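Side-chain contacts in UDP-N-acetylglucosamine 3-dehydrogenase (Acidithiobacillus ferrooxidans, PDB 7BVJ), which catalyses the NAD(+)-dependent oxidation of the glucosamine 3-position of UDP-N-acetylglucosamine to a ketone, a step in making the 2,3-diamino sugar of lipid A: residues Ala19-Ala24 / Lys265-Ala270; Arg121-Ile126 / Leu236-His241; Ile126-Gln131 / Glu259-Ala264; Leu168-Thr173 / Gly293-Ala298; Ile273-Asn278 / Pro285-Gly290. One frame throughout, in Å; residues are numbered along the deposited sequence.

Contact 1 (Ala19-Ala24 / Lys265-Ala270)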
# COMPACT_ATOMS: atom_id res chain seq x y z
N ALA A 19 -11.04 10.74 5.08
CA ALA A 19 -11.66 12.01 5.45
C ALA A 19 -11.67 12.21 6.97
O ALA A 19 -11.42 13.32 7.46
CB ALA A 19 -13.09 12.08 4.89
N GLN A 20 -11.96 11.14 7.72
CA GLN A 20 -11.92 11.23 9.19
C GLN A 20 -10.53 11.65 9.66
O GLN A 20 -10.40 12.52 10.54
CB GLN A 20 -12.31 9.89 9.83
CG GLN A 20 -13.74 9.42 9.53
CD GLN A 20 -14.09 8.09 10.19
OE1 GLN A 20 -13.22 7.38 10.70
NE2 GLN A 20 -15.38 7.76 10.19
N LYS A 21 -9.48 11.05 9.09
CA LYS A 21 -8.12 11.40 9.51
C LYS A 21 -7.83 12.87 9.22
O LYS A 21 -7.33 13.61 10.08
CB LYS A 21 -7.08 10.51 8.81
CG LYS A 21 -7.28 9.01 8.98
CD LYS A 21 -7.94 8.67 10.31
CE LYS A 21 -7.51 7.31 10.80
NZ LYS A 21 -8.52 6.27 10.50
N TYR A 22 -8.13 13.31 7.99
CA TYR A 22 -7.83 14.70 7.64
C TYR A 22 -8.58 15.66 8.56
O TYR A 22 -8.03 16.69 8.95
CB TYR A 22 -8.20 14.99 6.19
CG TYR A 22 -7.21 14.50 5.14
CD1 TYR A 22 -5.96 15.10 5.00
CD2 TYR A 22 -7.55 13.50 4.26
CE1 TYR A 22 -5.07 14.68 4.02
CE2 TYR A 22 -6.67 13.06 3.28
CZ TYR A 22 -5.44 13.66 3.17
OH TYR A 22 -4.56 13.23 2.20
N ALA A 23 -9.82 15.33 8.91
CA ALA A 23 -10.57 16.19 9.81
C ALA A 23 -9.93 16.26 11.19
O ALA A 23 -9.99 17.31 11.85
CB ALA A 23 -12.02 15.70 9.94
N ALA A 24 -9.30 15.16 11.63
CA ALA A 24 -8.65 15.20 12.93
C ALA A 24 -7.33 15.96 12.93
O ALA A 24 -6.96 16.55 13.95
CB ALA A 24 -8.43 13.78 13.45
N LYS A 265 0.62 -0.70 18.88
CA LYS A 265 -0.42 -0.58 17.83
C LYS A 265 -0.65 0.90 17.59
O LYS A 265 -0.79 1.61 18.55
CB LYS A 265 -1.74 -1.26 18.22
CG LYS A 265 -1.69 -2.42 19.20
CD LYS A 265 -2.99 -2.70 19.97
CE LYS A 265 -2.87 -2.68 21.48
NZ LYS A 265 -4.13 -2.81 22.26
N ARG A 266 -0.61 1.35 16.34
CA ARG A 266 -0.96 2.73 16.02
C ARG A 266 -1.85 2.77 14.78
O ARG A 266 -2.01 1.78 14.06
CB ARG A 266 0.29 3.60 15.82
CG ARG A 266 0.91 3.53 14.45
CD ARG A 266 2.11 4.45 14.35
NE ARG A 266 2.81 4.30 13.07
CZ ARG A 266 4.12 4.47 12.93
NH1 ARG A 266 4.87 4.79 13.98
NH2 ARG A 266 4.69 4.32 11.73
N ASP A 267 -2.46 3.93 14.55
CA ASP A 267 -3.31 4.16 13.39
C ASP A 267 -2.45 4.28 12.14
O ASP A 267 -1.73 5.27 11.97
CB ASP A 267 -4.14 5.42 13.62
CG ASP A 267 -5.40 5.46 12.77
OD1 ASP A 267 -5.37 5.05 11.58
OD2 ASP A 267 -6.43 5.91 13.31
N ALA A 268 -2.50 3.28 11.26
CA ALA A 268 -1.62 3.30 10.09
C ALA A 268 -2.03 4.39 9.10
O ALA A 268 -1.17 5.09 8.55
CB ALA A 268 -1.62 1.92 9.43
N LEU A 269 -3.32 4.54 8.86
CA LEU A 269 -3.75 5.51 7.85
C LEU A 269 -3.55 6.94 8.35
O LEU A 269 -3.15 7.82 7.57
CB LEU A 269 -5.22 5.23 7.48
CG LEU A 269 -5.88 6.26 6.56
CD1 LEU A 269 -5.20 6.24 5.21
CD2 LEU A 269 -7.37 6.02 6.44
N ALA A 270 -3.81 7.20 9.63
CA ALA A 270 -3.43 8.48 10.22
C ALA A 270 -1.93 8.74 10.07
O ALA A 270 -1.52 9.87 9.77
CB ALA A 270 -3.82 8.53 11.70

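Contact 2 (Arg121-Ile126 / Leu236-His241)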
# COMPACT_ATOMS: atom_id res chain seq x y z
N ARG A 121 3.93 -0.03 4.54
CA ARG A 121 5.22 0.56 4.84
C ARG A 121 5.24 1.19 6.23
O ARG A 121 6.31 1.26 6.84
CB ARG A 121 5.59 1.63 3.82
CG ARG A 121 5.85 1.13 2.42
CD ARG A 121 6.50 2.21 1.60
NE ARG A 121 6.91 1.75 0.28
CZ ARG A 121 7.88 2.31 -0.42
NH1 ARG A 121 8.52 3.35 0.08
NH2 ARG A 121 8.22 1.85 -1.61
N VAL A 122 4.09 1.67 6.73
CA VAL A 122 4.07 2.31 8.04
C VAL A 122 3.60 1.35 9.13
O VAL A 122 3.44 1.75 10.29
CB VAL A 122 3.22 3.61 8.03
CG1 VAL A 122 3.63 4.54 6.89
CG2 VAL A 122 1.74 3.33 7.98
N HIS A 123 3.43 0.07 8.79
CA HIS A 123 3.13 -0.94 9.79
C HIS A 123 4.21 -0.96 10.87
O HIS A 123 5.40 -0.82 10.55
CB HIS A 123 3.01 -2.33 9.15
CG HIS A 123 2.36 -3.34 10.04
ND1 HIS A 123 3.02 -3.92 11.10
CD2 HIS A 123 1.10 -3.84 10.07
CE1 HIS A 123 2.20 -4.75 11.73
NE2 HIS A 123 1.03 -4.71 11.12
N PRO A 124 3.85 -1.10 12.15
CA PRO A 124 4.86 -1.02 13.22
C PRO A 124 6.00 -2.02 13.08
O PRO A 124 7.16 -1.69 13.40
CB PRO A 124 4.04 -1.27 14.49
CG PRO A 124 2.64 -0.88 14.15
CD PRO A 124 2.46 -1.13 12.67
N ALA A 125 5.72 -3.23 12.61
CA ALA A 125 6.78 -4.22 12.46
C ALA A 125 7.77 -3.80 11.39
O ALA A 125 8.99 -3.97 11.55
CB ALA A 125 6.18 -5.59 12.14
N ILE A 126 7.27 -3.23 10.29
CA ILE A 126 8.16 -2.83 9.21
C ILE A 126 8.99 -1.63 9.63
O ILE A 126 10.18 -1.54 9.31
CB ILE A 126 7.35 -2.55 7.92
CG1 ILE A 126 7.16 -3.81 7.08
CG2 ILE A 126 8.11 -1.57 7.03
CD1 ILE A 126 6.70 -5.04 7.82
N LEU A 236 -1.51 -9.13 11.07
CA LEU A 236 -2.85 -9.04 11.63
C LEU A 236 -2.81 -8.86 13.14
O LEU A 236 -3.41 -7.93 13.69
CB LEU A 236 -3.65 -10.29 11.26
CG LEU A 236 -5.03 -10.06 10.66
CD1 LEU A 236 -4.97 -8.98 9.59
CD2 LEU A 236 -5.55 -11.36 10.08
N ASN A 237 -2.08 -9.74 13.82
CA ASN A 237 -2.00 -9.70 15.27
C ASN A 237 -0.94 -8.75 15.78
O ASN A 237 -0.79 -8.61 17.00
CB ASN A 237 -1.77 -11.12 15.79
CG ASN A 237 -2.91 -12.05 15.40
OD1 ASN A 237 -4.02 -11.60 15.11
ND2 ASN A 237 -2.65 -13.35 15.39
N ASN A 238 -0.22 -8.07 14.88
CA ASN A 238 0.78 -7.05 15.20
C ASN A 238 1.90 -7.60 16.10
O ASN A 238 2.28 -6.99 17.10
CB ASN A 238 0.12 -5.82 15.84
CG ASN A 238 0.97 -4.56 15.72
OD1 ASN A 238 1.38 -4.16 14.63
ND2 ASN A 238 1.24 -3.92 16.86
N THR A 239 2.45 -8.76 15.71
CA THR A 239 3.55 -9.36 16.46
C THR A 239 4.78 -9.55 15.58
O THR A 239 4.68 -9.81 14.38
CB THR A 239 3.18 -10.72 17.07
OG1 THR A 239 2.88 -11.66 16.03
CG2 THR A 239 1.97 -10.58 17.99
N LEU A 240 5.96 -9.46 16.21
CA LEU A 240 7.23 -9.61 15.51
C LEU A 240 8.20 -10.43 16.36
O LEU A 240 8.37 -10.16 17.56
CB LEU A 240 7.84 -8.24 15.18
CG LEU A 240 9.34 -8.15 14.89
CD1 LEU A 240 9.71 -8.89 13.62
CD2 LEU A 240 9.75 -6.71 14.77
N HIS A 241 8.83 -11.43 15.74
CA HIS A 241 9.80 -12.28 16.41
C HIS A 241 11.08 -12.34 15.59
O HIS A 241 11.02 -12.55 14.38
CB HIS A 241 9.26 -13.70 16.62
CG HIS A 241 8.26 -13.79 17.72
ND1 HIS A 241 8.61 -14.13 19.01
CD2 HIS A 241 6.94 -13.53 17.74
CE1 HIS A 241 7.53 -14.12 19.77
NE2 HIS A 241 6.50 -13.75 19.03

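Contact 3 (Ile126-Gln131 / Glu259-Ala264)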
# COMPACT_ATOMS: atom_id res chain seq x y z
N ILE A 126 7.27 -3.23 10.29
CA ILE A 126 8.16 -2.83 9.21
C ILE A 126 8.99 -1.63 9.63
O ILE A 126 10.18 -1.54 9.31
CB ILE A 126 7.35 -2.55 7.92
CG1 ILE A 126 7.16 -3.81 7.08
CG2 ILE A 126 8.11 -1.57 7.03
CD1 ILE A 126 6.70 -5.04 7.82
N GLN A 127 8.39 -0.69 10.36
CA GLN A 127 9.16 0.46 10.83
C GLN A 127 10.26 0.01 11.77
O GLN A 127 11.40 0.47 11.66
CB GLN A 127 8.23 1.46 11.52
CG GLN A 127 8.94 2.71 12.07
CD GLN A 127 8.05 3.96 12.04
OE1 GLN A 127 7.25 4.14 11.11
NE2 GLN A 127 8.19 4.82 13.05
N TYR A 128 9.95 -0.93 12.67
CA TYR A 128 10.96 -1.44 13.58
C TYR A 128 12.09 -2.13 12.82
O TYR A 128 13.28 -1.94 13.15
CB TYR A 128 10.33 -2.40 14.58
CG TYR A 128 11.34 -2.93 15.59
CD1 TYR A 128 12.07 -4.09 15.32
CD2 TYR A 128 11.57 -2.28 16.79
CE1 TYR A 128 12.99 -4.57 16.22
CE2 TYR A 128 12.49 -2.76 17.69
CZ TYR A 128 13.19 -3.90 17.40
OH TYR A 128 14.10 -4.39 18.29
N LEU A 129 11.75 -2.94 11.82
CA LEU A 129 12.78 -3.69 11.11
C LEU A 129 13.63 -2.76 10.25
O LEU A 129 14.84 -2.98 10.09
CB LEU A 129 12.15 -4.79 10.25
CG LEU A 129 11.63 -5.99 11.03
CD1 LEU A 129 10.74 -6.83 10.15
CD2 LEU A 129 12.82 -6.79 11.58
N ARG A 130 13.02 -1.72 9.69
CA ARG A 130 13.82 -0.73 8.96
C ARG A 130 14.76 0.00 9.92
O ARG A 130 15.92 0.23 9.59
CB ARG A 130 12.91 0.24 8.21
CG ARG A 130 12.15 -0.40 7.00
CD ARG A 130 11.59 0.65 6.03
NE ARG A 130 12.61 1.21 5.15
CZ ARG A 130 12.54 2.41 4.58
NH1 ARG A 130 11.50 3.20 4.81
NH2 ARG A 130 13.52 2.84 3.79
N GLN A 131 14.28 0.34 11.12
CA GLN A 131 15.15 1.04 12.06
C GLN A 131 16.23 0.14 12.65
O GLN A 131 17.24 0.65 13.15
CB GLN A 131 14.33 1.67 13.18
CG GLN A 131 13.71 3.01 12.79
CD GLN A 131 14.71 4.16 12.80
OE1 GLN A 131 15.93 3.96 12.68
NE2 GLN A 131 14.20 5.39 12.94
N GLU A 259 13.71 -13.44 20.13
CA GLU A 259 13.36 -12.18 20.77
C GLU A 259 11.99 -11.75 20.27
O GLU A 259 11.81 -11.49 19.08
CB GLU A 259 14.41 -11.11 20.48
CG GLU A 259 13.87 -9.71 20.70
CD GLU A 259 14.81 -8.65 20.22
OE1 GLU A 259 14.92 -7.62 20.92
OE2 GLU A 259 15.45 -8.84 19.15
N ALA A 260 11.05 -11.74 21.20
CA ALA A 260 9.67 -11.30 20.96
C ALA A 260 9.69 -9.77 21.01
O ALA A 260 9.97 -9.24 22.05
CB ALA A 260 8.75 -11.91 21.99
N VAL A 261 9.45 -9.12 19.89
CA VAL A 261 9.57 -7.64 19.80
C VAL A 261 8.30 -6.97 20.27
O VAL A 261 7.22 -7.24 19.79
CB VAL A 261 10.02 -7.13 18.42
CG1 VAL A 261 10.08 -5.62 18.38
CG2 VAL A 261 11.36 -7.67 18.06
N ASP A 262 8.46 -6.04 21.21
CA ASP A 262 7.30 -5.32 21.76
C ASP A 262 6.85 -4.23 20.79
O ASP A 262 7.40 -3.15 20.73
CB ASP A 262 7.51 -4.91 23.21
CG ASP A 262 7.32 -6.01 24.23
OD1 ASP A 262 6.56 -6.95 23.97
OD2 ASP A 262 7.93 -5.89 25.29
N LEU A 263 5.82 -4.55 20.05
CA LEU A 263 5.26 -3.60 19.04
C LEU A 263 4.05 -2.83 19.58
O LEU A 263 3.15 -3.43 20.11
CB LEU A 263 4.82 -4.29 17.74
CG LEU A 263 5.85 -4.98 16.86
CD1 LEU A 263 5.18 -5.63 15.67
CD2 LEU A 263 6.93 -4.05 16.41
N ALA A 264 4.04 -1.54 19.36
CA ALA A 264 2.91 -0.67 19.73
C ALA A 264 1.91 -0.63 18.57
O ALA A 264 2.36 -0.56 17.44
CB ALA A 264 3.44 0.71 19.99

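Contact 4 (Leu168-Thr173 / Gly293-Ala298)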
# COMPACT_ATOMS: atom_id res chain seq x y z
N LEU A 168 6.80 -4.28 -0.15
CA LEU A 168 7.69 -4.50 0.98
C LEU A 168 9.00 -5.12 0.52
O LEU A 168 10.08 -4.73 0.98
CB LEU A 168 7.01 -5.40 2.01
CG LEU A 168 5.89 -4.74 2.82
CD1 LEU A 168 5.18 -5.75 3.74
CD2 LEU A 168 6.44 -3.53 3.60
N THR A 169 8.91 -6.10 -0.37
CA THR A 169 10.09 -6.73 -0.95
C THR A 169 10.99 -5.70 -1.61
O THR A 169 12.20 -5.63 -1.33
CB THR A 169 9.63 -7.77 -1.97
OG1 THR A 169 8.95 -8.85 -1.31
CG2 THR A 169 10.83 -8.25 -2.77
N LEU A 170 10.42 -4.90 -2.51
CA LEU A 170 11.25 -3.93 -3.22
C LEU A 170 11.87 -2.92 -2.25
O LEU A 170 13.00 -2.48 -2.45
CB LEU A 170 10.45 -3.21 -4.30
CG LEU A 170 10.03 -4.09 -5.49
CD1 LEU A 170 8.98 -3.40 -6.34
CD2 LEU A 170 11.21 -4.51 -6.36
N LEU A 171 11.15 -2.58 -1.17
CA LEU A 171 11.65 -1.57 -0.24
C LEU A 171 12.75 -2.12 0.66
O LEU A 171 13.81 -1.51 0.80
CB LEU A 171 10.50 -1.02 0.60
CG LEU A 171 10.86 0.08 1.60
CD1 LEU A 171 11.08 1.37 0.86
CD2 LEU A 171 9.77 0.23 2.64
N LEU A 172 12.51 -3.27 1.27
CA LEU A 172 13.50 -3.86 2.16
C LEU A 172 14.77 -4.24 1.40
O LEU A 172 15.86 -4.14 1.97
CB LEU A 172 12.93 -5.10 2.85
CG LEU A 172 11.71 -4.77 3.70
CD1 LEU A 172 11.21 -6.01 4.41
CD2 LEU A 172 12.04 -3.67 4.70
N THR A 173 14.65 -4.64 0.14
CA THR A 173 15.85 -5.01 -0.60
C THR A 173 16.51 -3.84 -1.32
O THR A 173 17.74 -3.82 -1.48
CB THR A 173 15.54 -6.10 -1.63
OG1 THR A 173 14.48 -5.65 -2.49
CG2 THR A 173 15.15 -7.42 -0.92
N GLY A 293 5.72 3.87 -6.20
CA GLY A 293 4.43 3.32 -6.59
C GLY A 293 4.50 2.66 -7.95
O GLY A 293 4.03 1.54 -8.13
N ARG A 294 5.15 3.33 -8.91
CA ARG A 294 5.30 2.79 -10.25
C ARG A 294 6.21 1.56 -10.26
O ARG A 294 5.94 0.60 -10.99
CB ARG A 294 5.84 3.87 -11.19
CG ARG A 294 5.95 3.46 -12.65
CD ARG A 294 7.40 3.31 -13.10
NE ARG A 294 7.52 3.31 -14.56
CZ ARG A 294 7.78 2.24 -15.31
NH1 ARG A 294 7.97 1.06 -14.74
NH2 ARG A 294 7.85 2.36 -16.63
N ARG A 295 7.29 1.57 -9.47
CA ARG A 295 8.15 0.40 -9.34
C ARG A 295 7.34 -0.84 -8.97
O ARG A 295 7.40 -1.88 -9.65
CB ARG A 295 9.24 0.64 -8.28
CG ARG A 295 10.55 1.23 -8.80
CD ARG A 295 11.78 0.84 -7.93
NE ARG A 295 11.37 0.28 -6.65
CZ ARG A 295 11.17 0.98 -5.54
NH1 ARG A 295 11.37 2.30 -5.54
NH2 ARG A 295 10.77 0.37 -4.42
N VAL A 296 6.58 -0.74 -7.88
CA VAL A 296 5.78 -1.91 -7.44
C VAL A 296 4.68 -2.21 -8.47
O VAL A 296 4.37 -3.36 -8.62
CB VAL A 296 5.27 -1.87 -5.99
CG1 VAL A 296 4.33 -0.73 -5.68
CG2 VAL A 296 4.67 -3.18 -5.58
N LEU A 297 4.11 -1.18 -9.10
CA LEU A 297 3.07 -1.40 -10.11
C LEU A 297 3.59 -2.22 -11.28
O LEU A 297 2.91 -3.13 -11.76
CB LEU A 297 2.53 -0.06 -10.61
CG LEU A 297 1.53 -0.16 -11.77
CD1 LEU A 297 0.19 -0.72 -11.30
CD2 LEU A 297 1.33 1.17 -12.47
N ALA A 298 4.80 -1.90 -11.76
CA ALA A 298 5.41 -2.67 -12.85
C ALA A 298 5.68 -4.11 -12.42
O ALA A 298 5.41 -5.06 -13.18
CB ALA A 298 6.72 -2.00 -13.30

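Contact 5 (Ile273-Asn278 / Pro285-Gly290)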
# COMPACT_ATOMS: atom_id res chain seq x y z
N ILE A 273 -1.16 9.65 6.47
CA ILE A 273 -1.65 10.96 6.06
C ILE A 273 -0.81 12.06 6.71
O ILE A 273 -0.46 13.06 6.07
CB ILE A 273 -3.15 11.09 6.37
CG1 ILE A 273 -3.93 10.36 5.28
CG2 ILE A 273 -3.58 12.57 6.45
CD1 ILE A 273 -5.42 10.21 5.55
N GLU A 274 -0.45 11.88 7.99
CA GLU A 274 0.43 12.86 8.61
C GLU A 274 1.76 12.93 7.88
O GLU A 274 2.32 14.02 7.69
CB GLU A 274 0.67 12.56 10.09
CG GLU A 274 1.53 13.66 10.73
CD GLU A 274 1.84 13.44 12.20
OE1 GLU A 274 1.02 12.83 12.90
OE2 GLU A 274 2.92 13.89 12.63
N ASP A 275 2.28 11.79 7.43
CA ASP A 275 3.53 11.80 6.69
C ASP A 275 3.38 12.58 5.38
O ASP A 275 4.24 13.40 5.03
CB ASP A 275 3.98 10.36 6.45
CG ASP A 275 5.31 10.29 5.75
OD1 ASP A 275 5.31 10.46 4.51
OD2 ASP A 275 6.34 10.05 6.41
N PHE A 276 2.30 12.32 4.63
CA PHE A 276 2.02 13.06 3.39
C PHE A 276 2.01 14.57 3.63
O PHE A 276 2.66 15.36 2.91
CB PHE A 276 0.69 12.52 2.81
CG PHE A 276 0.08 13.34 1.68
CD1 PHE A 276 0.80 13.66 0.53
CD2 PHE A 276 -1.26 13.72 1.75
CE1 PHE A 276 0.19 14.38 -0.51
CE2 PHE A 276 -1.86 14.45 0.73
CZ PHE A 276 -1.13 14.78 -0.42
N LEU A 277 1.30 15.01 4.67
CA LEU A 277 1.17 16.44 4.92
C LEU A 277 2.49 17.05 5.43
O LEU A 277 2.83 18.19 5.08
CB LEU A 277 0.03 16.70 5.91
CG LEU A 277 -1.39 16.29 5.47
CD1 LEU A 277 -2.43 16.64 6.54
CD2 LEU A 277 -1.74 16.93 4.13
N ASN A 278 3.25 16.30 6.22
CA ASN A 278 4.57 16.77 6.63
C ASN A 278 5.49 16.89 5.44
O ASN A 278 6.30 17.81 5.37
CB ASN A 278 5.17 15.84 7.68
CG ASN A 278 4.45 15.94 9.00
OD1 ASN A 278 3.87 16.98 9.32
ND2 ASN A 278 4.47 14.86 9.77
N PRO A 285 11.11 13.92 2.12
CA PRO A 285 10.58 12.86 1.25
C PRO A 285 9.46 12.07 1.92
O PRO A 285 9.48 11.80 3.12
CB PRO A 285 11.81 11.98 0.97
CG PRO A 285 12.74 12.27 2.11
CD PRO A 285 12.54 13.72 2.42
N VAL A 286 8.47 11.72 1.12
CA VAL A 286 7.28 11.07 1.62
C VAL A 286 7.51 9.56 1.72
O VAL A 286 8.41 9.00 1.10
CB VAL A 286 6.10 11.43 0.69
CG1 VAL A 286 6.11 10.54 -0.58
CG2 VAL A 286 4.79 11.40 1.42
N PHE A 287 6.69 8.89 2.54
CA PHE A 287 6.93 7.47 2.83
C PHE A 287 6.88 6.60 1.58
O PHE A 287 7.59 5.58 1.50
CB PHE A 287 5.89 6.96 3.84
CG PHE A 287 4.55 6.76 3.22
CD1 PHE A 287 3.71 7.85 2.98
CD2 PHE A 287 4.13 5.50 2.80
CE1 PHE A 287 2.49 7.68 2.38
CE2 PHE A 287 2.90 5.33 2.19
CZ PHE A 287 2.09 6.42 1.97
N CYS A 288 6.05 6.94 0.59
CA CYS A 288 6.04 6.21 -0.67
C CYS A 288 5.64 7.18 -1.77
O CYS A 288 4.49 7.62 -1.80
CB CYS A 288 5.09 5.01 -0.63
SG CYS A 288 4.94 4.12 -2.19
N ASP A 289 6.58 7.50 -2.67
CA ASP A 289 6.28 8.49 -3.69
C ASP A 289 5.84 7.83 -4.99
O ASP A 289 5.72 6.60 -5.07
CB ASP A 289 7.48 9.43 -3.89
CG ASP A 289 8.66 8.78 -4.62
OD1 ASP A 289 8.59 7.61 -5.07
OD2 ASP A 289 9.69 9.48 -4.75
N GLY A 290 5.59 8.65 -6.01
CA GLY A 290 5.15 8.14 -7.30
C GLY A 290 6.12 7.14 -7.91
O GLY A 290 5.71 6.13 -8.49

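Contact 1 (Ala19-Ala24 / Lys265-Ala270)
The carboxylate of Asp267 is gripped by two groups, the ammonium of Lys21 across the contact and the backbone amide of Ala270 in its own turn. Lys21 NZ lies 3.5 Å from Asp267 OD2, a salt bridge at the long end, while the hydrogen bond from Ala270 N to Asp267 OD1 (3.3 Å) is almost straight at 176°. That N-H meets OD1 from well above the carboxylate plane, a capping bond from the N-cap position. Lys21 and Asp267 approach from opposite directions, yet the lysine chain is kinked at chi2 (-31°) and chi4, which brings its last methylene in first: Lys21 CE is 3.1 Å from Asp267 OD2, nearer than the charged nitrogen. Lower on the same chain, Lys21 CG rests on Leu269 CG at 3.9 Å, and CE touches the methyl of Ala270, so the aliphatic part is used as well as the charge. Leu269 is buried and lies near Leu14, a residue that binds NAD(+). Lys21 also meets Ile273, further along helix 268-282. The arrangement is an N-cap doubling as a salt-bridge partner, and it joins helix 268-282 to helix 13-25, which follows the glycine-rich turn of the Rossmann fold.

Contact 2 (Arg121-Ile126 / Leu236-His241)
The polar contacts cluster round His123, whose ring meets the side-chain oxygen of Asn238. His123 CE1 is 3.1 Å from Asn238 OD1, a close approach to a ring carbon with no hydrogen bond assigned. The oxygen lies obliquely to the ring; the two side chains slide past each other in opposite senses, with ring and amide planes 54° apart. The same oxygen lies 3.5 Å from Pro124 CG, the proline side chain crossing that of Asn238 at about a right angle. The ring is held on two nitrogens: His123 ND1 accepts from Ala125 N (3.2 Å) nearly in the ring plane, an N-cap bond at the start of helix 124-132, and NE2 bonds Phe235 O. CG anti to the backbone N (chi1 -165°) lets the ring fold back to that amide. Apolar contact follows two residues further along each segment, where Ala125 CB faces Leu240 CB at 4.4 Å. Asn238 and Thr239 form a G1 beta bulge against Asp234, Asn238 taking the left-handed backbone conformation. Without the imidazole, as with an alanine here, the Ala125 amide is likely to lose its cap and Phe235 O its donor. With ND1 accepting and NE2 facing a carbonyl, the chemistry is consistent with a neutral imidazole.

Contact 3 (Ile126-Gln131 / Glu259-Ala264)
Tyr128 and Val261 come from opposite directions, a valine methyl set over the tyrosine face. Val261 CG1 stands 3.6 Å from the ring centroid and 9° off the ring normal, a CH-pi contact centred so well that all six ring carbons lie at nearly equal range; the shortest pair, Tyr128 CZ to Val261 CG1, is 3.7 Å. Both torsions serve this pose. Tyr128 carries CG anti to the backbone N (chi1 -178°), which extends the ring outward from helix 124-132 toward the strand, and Val261 holds CG1 in the same relation to its own N, which advances that methyl ahead of CG2. The second methyl still touches the ring at one position, Val261 CG2 lying 4.0 Å from Tyr128 CE1. At the root of the tyrosine, Leu263 reaches across with one branch, its CD2 4.2 Å from Tyr128 CB, so ring and stem have separate partners. Beyond the far end, Glu259 OE1 is 4.2 Å from Tyr128 OH, too long for a hydrogen bond. Leu240, on the strand next to 256-261, adds a further apolar neighbour to the tyrosine and also touches Val261. Near the surface, the contact therefore fastens a helix to an edge strand of the mixed sheet within this chain, and to the loop after it, by apolar and CH-pi contact, without a hydrogen bond between the two segments.

Contact 4 (Leu168-Thr173 / Gly293-Ala298)
Residues 168-173 of helix 157-173 and 293-298 of helix 290-312 cross with the axes of these short segments 10.2 Å apart and their directions at 124°, the closest alpha carbons being those of Leu170 and Val296. Leu170 provides the largest share of the contact by two different parts of its side chain. One branch reaches the backbone of the second helix, Leu170 CD1 lying 3.7 Å from Val296 CA and 4.0 Å from Val296 CB. Its CG is anti to the carbonyl carbon (chi1 -68°), which aims the isobutyl group toward the second helix. The stem of the leucine meets Arg295 instead: Leu170 CB sits near the guanidinium plane, 3.6 Å from Arg295 NH2. A sharp bend at chi3 (-13°), close to eclipsed, brings the edge of the guanidinium to Leu170. Val296 is covered further by Ile163 and Leu166 of helix 157-173. Within the first helix, Thr173 OG1 donates to Thr169 O at 2.6 Å, on the opposite face of that carbonyl from Thr173 N. Hydrophobic side chains form the inner part of the crossing, while Arg295 meets leucine by van der Waals contact at its side; the first segment has no acidic residue to pair with its charge.

Contact 5 (Ile273-Asn278 / Pro285-Gly290)
Asp275, with the largest share of buried surface, faces Val286 and Phe287, which divide most of the rest between them. Asp275 OD1 accepts the backbone amide of Phe287 at 2.9 Å, the N-H...O angle 145°; the amide arrives on the syn side of the carboxylate, 34° out of its plane. With CG anti to the backbone N (chi1 -177°), the carboxylate extends from helix 268-282 to the loop. The same oxygen also meets the phenylalanine side chain, Asp275 OD1 lying 3.4 Å from Phe287 CD1 at the edge of the ring and near its plane. This position is consistent with a weak attraction between the oxygen and the partly positive C-H rim of the arene. The carboxylate plane itself stands almost perpendicular to the ring. Val286 closes over the oxygen with one methyl, its CG2 3.3 Å from Asp275 OD1, and the same methyl rests 3.8 Å from Phe276 CA, so it touches both the carboxylate and the helix backbone. A leucine in place of Asp275 would probably leave the Phe287 amide without its acceptor and the loop less firmly tied to the helix. Just beyond, Asp289 caps helix 290-312 by bonding Ala292 N. Phe276 leads away from the loop onto Leu88 of strand 86-90 and Tyr22 of helix 13-25. The loop joins helices 268-282 and 290-312 and, through the backbone of Cys288, pairs with Ile116 of strand 114-117 at one edge of the Rossmann sheet.

Contacts 1 and 5 share helix 268-282: one fixes its start against helix 13-25, the other ties its middle to the loop that follows, and both turn on an aspartate. Contacts 2 and 3 use helix 124-132 against neighbouring strands 239-245 and 256-261, with centres about 7 Å apart, yet differ in kind, a histidine N-cap in one and a CH-pi contact near the surface in the other. Contact 4, closest to the centre of the chain, is mainly apolar. None is wholly buried, and contact 3 is the surface one. Arg121 of contact 2 touches contacts 4 and 5, and Arg266 reaches from contact 1 to Gln127 in contact 3.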